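Local coordinates for protein aminotransferase, classes I and II (Silicibacter pomeroyi DSS-3, PDB 3H14) that probably transfers amino groups between L-aspartate and 2-oxoglutarate, as a pyridoxal 5'-phosphate-dependent aminotransferase of class I, at residues A[17-22]-A[333-338]. Residues are numbered along the deposited sequence; the frame is centred on the assembly and turned at random.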
HETATM    1  N   MSE A  17      -3.765   5.791  15.415  1.00 42.48           N
HETATM    2  CA  MSE A  17      -3.362   5.255  16.720  1.00 43.15           C
HETATM    3  C   MSE A  17      -4.427   5.473  17.793  1.00 42.39           C
HETATM    4  O   MSE A  17      -4.584   4.640  18.676  1.00 42.06           O
HETATM    5  CB  MSE A  17      -2.036   5.887  17.169  1.00 45.73           C
HETATM    6  CG  MSE A  17      -0.856   5.632  16.204  1.00 51.00           C
HETATM    7 SE   MSE A  17      -0.366   3.749  16.131  1.00 68.17          SE
HETATM    8  CE  MSE A  17       0.458   3.584  14.347  1.00 56.06           C
ATOM      9  N   ASP A  18      -5.163   6.575  17.721  1.00 41.39           N
ATOM     10  CA  ASP A  18      -6.309   6.774  18.630  1.00 41.09           C
ATOM     11  C   ASP A  18      -7.297   5.583  18.575  1.00 40.32           C
ATOM     12  O   ASP A  18      -7.626   5.006  19.605  1.00 39.26           O
ATOM     13  CB  ASP A  18      -7.101   8.044  18.301  1.00 41.33           C
ATOM     14  CG  ASP A  18      -6.316   9.327  18.517  1.00 43.72           C
ATOM     15  OD1 ASP A  18      -5.061   9.296  18.687  1.00 46.18           O
ATOM     16  OD2 ASP A  18      -6.989  10.387  18.466  1.00 45.07           O
ATOM     17  N   VAL A  19      -7.768   5.242  17.373  1.00 39.87           N
ATOM     18  CA  VAL A  19      -8.751   4.158  17.207  1.00 39.75           C
ATOM     19  C   VAL A  19      -8.158   2.779  17.542  1.00 39.19           C
ATOM     20  O   VAL A  19      -8.788   2.009  18.242  1.00 36.98           O
ATOM     21  CB  VAL A  19      -9.411   4.139  15.791  1.00 40.13           C
ATOM     22  CG1 VAL A  19      -8.427   3.720  14.711  1.00 39.99           C
ATOM     23  CG2 VAL A  19     -10.624   3.198  15.772  1.00 40.33           C
HETATM   24  N   MSE A  20      -6.956   2.479  17.060  1.00 38.68           N
HETATM   25  CA  MSE A  20      -6.330   1.194  17.364  1.00 40.82           C
HETATM   26  C   MSE A  20      -6.122   0.939  18.852  1.00 38.40           C
HETATM   27  O   MSE A  20      -6.299  -0.195  19.308  1.00 38.37           O
HETATM   28  CB  MSE A  20      -4.980   1.060  16.681  1.00 40.60           C
HETATM   29  CG  MSE A  20      -5.090   0.874  15.225  1.00 42.95           C
HETATM   30 SE   MSE A  20      -3.316   1.061  14.462  1.00 50.59          SE
HETATM   31  CE  MSE A  20      -3.027  -0.798  13.938  1.00 42.59           C
ATOM     32  N   GLU A  21      -5.722   1.975  19.586  1.00 36.46           N
ATOM     33  CA  GLU A  21      -5.561   1.880  21.034  1.00 35.40           C
ATOM     34  C   GLU A  21      -6.922   1.780  21.705  1.00 34.33           C
ATOM     35  O   GLU A  21      -7.122   0.936  22.567  1.00 33.39           O
ATOM     36  CB  GLU A  21      -4.796   3.092  21.595  1.00 35.68           C
ATOM     37  N   ALA A  22      -7.863   2.644  21.309  1.00 33.19           N
ATOM     38  CA  ALA A  22      -9.231   2.548  21.815  1.00 32.33           C
ATOM     39  C   ALA A  22      -9.831   1.163  21.509  1.00 31.31           C
ATOM     40  O   ALA A  22     -10.603   0.651  22.305  1.00 30.89           O
ATOM     41  CB  ALA A  22     -10.130   3.668  21.234  1.00 32.71           C
ATOM     42  N   GLU A 333     -16.454   7.714  17.309  1.00 20.85           N
ATOM     43  CA  GLU A 333     -17.873   7.474  17.639  1.00 21.81           C
ATOM     44  C   GLU A 333     -18.320   6.127  17.061  1.00 21.44           C
ATOM     45  O   GLU A 333     -19.098   5.384  17.700  1.00 22.99           O
ATOM     46  CB  GLU A 333     -18.741   8.642  17.104  1.00 21.62           C
ATOM     47  CG  GLU A 333     -20.257   8.402  17.116  1.00 22.47           C
ATOM     48  CD  GLU A 333     -21.109   9.427  16.306  1.00 25.29           C
ATOM     49  OE1 GLU A 333     -20.582  10.354  15.624  1.00 29.82           O
ATOM     50  OE2 GLU A 333     -22.350   9.279  16.349  1.00 33.01           O
ATOM     51  N   ILE A 334     -17.871   5.819  15.850  1.00 20.48           N
ATOM     52  CA  ILE A 334     -18.187   4.550  15.198  1.00 20.58           C
ATOM     53  C   ILE A 334     -17.653   3.403  16.083  1.00 20.89           C
ATOM     54  O   ILE A 334     -18.386   2.424  16.375  1.00 19.20           O
ATOM     55  CB  ILE A 334     -17.637   4.482  13.752  1.00 20.89           C
ATOM     56  CG1 ILE A 334     -18.424   5.397  12.808  1.00 19.92           C
ATOM     57  CG2 ILE A 334     -17.705   3.072  13.120  1.00 20.30           C
ATOM     58  CD1 ILE A 334     -17.693   5.656  11.489  1.00 20.45           C
ATOM     59  N   LEU A 335     -16.425   3.564  16.558  1.00 20.98           N
ATOM     60  CA  LEU A 335     -15.817   2.575  17.477  1.00 22.19           C
ATOM     61  C   LEU A 335     -16.607   2.378  18.753  1.00 23.08           C
ATOM     62  O   LEU A 335     -16.883   1.253  19.164  1.00 22.78           O
ATOM     63  CB  LEU A 335     -14.392   2.990  17.848  1.00 22.34           C
ATOM     64  CG  LEU A 335     -13.644   1.938  18.688  1.00 21.01           C
ATOM     65  CD1 LEU A 335     -13.598   0.601  17.957  1.00 21.85           C
ATOM     66  CD2 LEU A 335     -12.271   2.488  19.029  1.00 22.69           C
ATOM     67  N   GLU A 336     -16.875   3.482  19.432  1.00 25.65           N
ATOM     68  CA  GLU A 336     -17.549   3.468  20.736  1.00 26.48           C
ATOM     69  C   GLU A 336     -18.936   2.859  20.583  1.00 25.85           C
ATOM     70  O   GLU A 336     -19.318   1.939  21.332  1.00 25.30           O
ATOM     71  CB  GLU A 336     -17.617   4.899  21.296  1.00 26.86           C
ATOM     72  CG  GLU A 336     -18.630   5.166  22.429  1.00 29.17           C
ATOM     73  CD  GLU A 336     -18.711   6.666  22.873  1.00 32.56           C
ATOM     74  OE1 GLU A 336     -18.858   7.579  21.996  1.00 39.47           O
ATOM     75  OE2 GLU A 336     -18.636   6.928  24.110  1.00 37.42           O
ATOM     76  N   LYS A 337     -19.669   3.318  19.574  1.00 25.25           N
ATOM     77  CA  LYS A 337     -21.096   3.045  19.504  1.00 24.39           C
ATOM     78  C   LYS A 337     -21.438   1.841  18.634  1.00 24.09           C
ATOM     79  O   LYS A 337     -22.372   1.114  18.963  1.00 23.90           O
ATOM     80  CB  LYS A 337     -21.872   4.324  19.064  1.00 24.79           C
ATOM     81  N   ALA A 338     -20.713   1.638  17.530  1.00 22.40           N
ATOM     82  CA  ALA A 338     -20.892   0.494  16.627  1.00 22.40           C
ATOM     83  C   ALA A 338     -19.963  -0.704  16.881  1.00 20.64           C
ATOM     84  O   ALA A 338     -20.231  -1.789  16.380  1.00 20.62           O
ATOM     85  CB  ALA A 338     -20.770   0.923  15.140  1.00 21.34           C
TER
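Leu335 lays its CD2 methyl against helix 17-28, over the patch formed by Ala22, the carbonyl oxygen of Val19 and one branch of the Val19 side chain. The pair is a worked example of helix-helix packing in the small domain of a fold-type I aminotransferase, where the N-terminal helix meets helix 327-338 beside the mixed sheet that holds strands 34-35 and 340-344. Here a single leucine methyl from one helix spans two residues three positions apart on the other, just under one helical turn. The nearest CA atoms, those of Val19 and Leu335, are 7.2 Å apart, and the leucine bridges that gap because its CG stands anti to the backbone N (chi1 -174°). On the facing helix, CG2 of Val19 is the branch that meets Leu335, at 3.7 Å from CD2. The same methyl also sits 3.6 Å from Val19 O, a van der Waals contact between a methyl and a backbone carbonyl oxygen. Outside this pair, Val19 also touches Ala341 of strand 340-344, and Leu335 touches Ile33 in the loop ahead of strand 34-35. Asp18, which is exposed, forms a salt bridge through OD2 with Arg328, a second link between the same two helices. The tightest point is at Ala22, whose CB lies 3.3 Å from Leu335 CD2, closer than ordinary van der Waals contact.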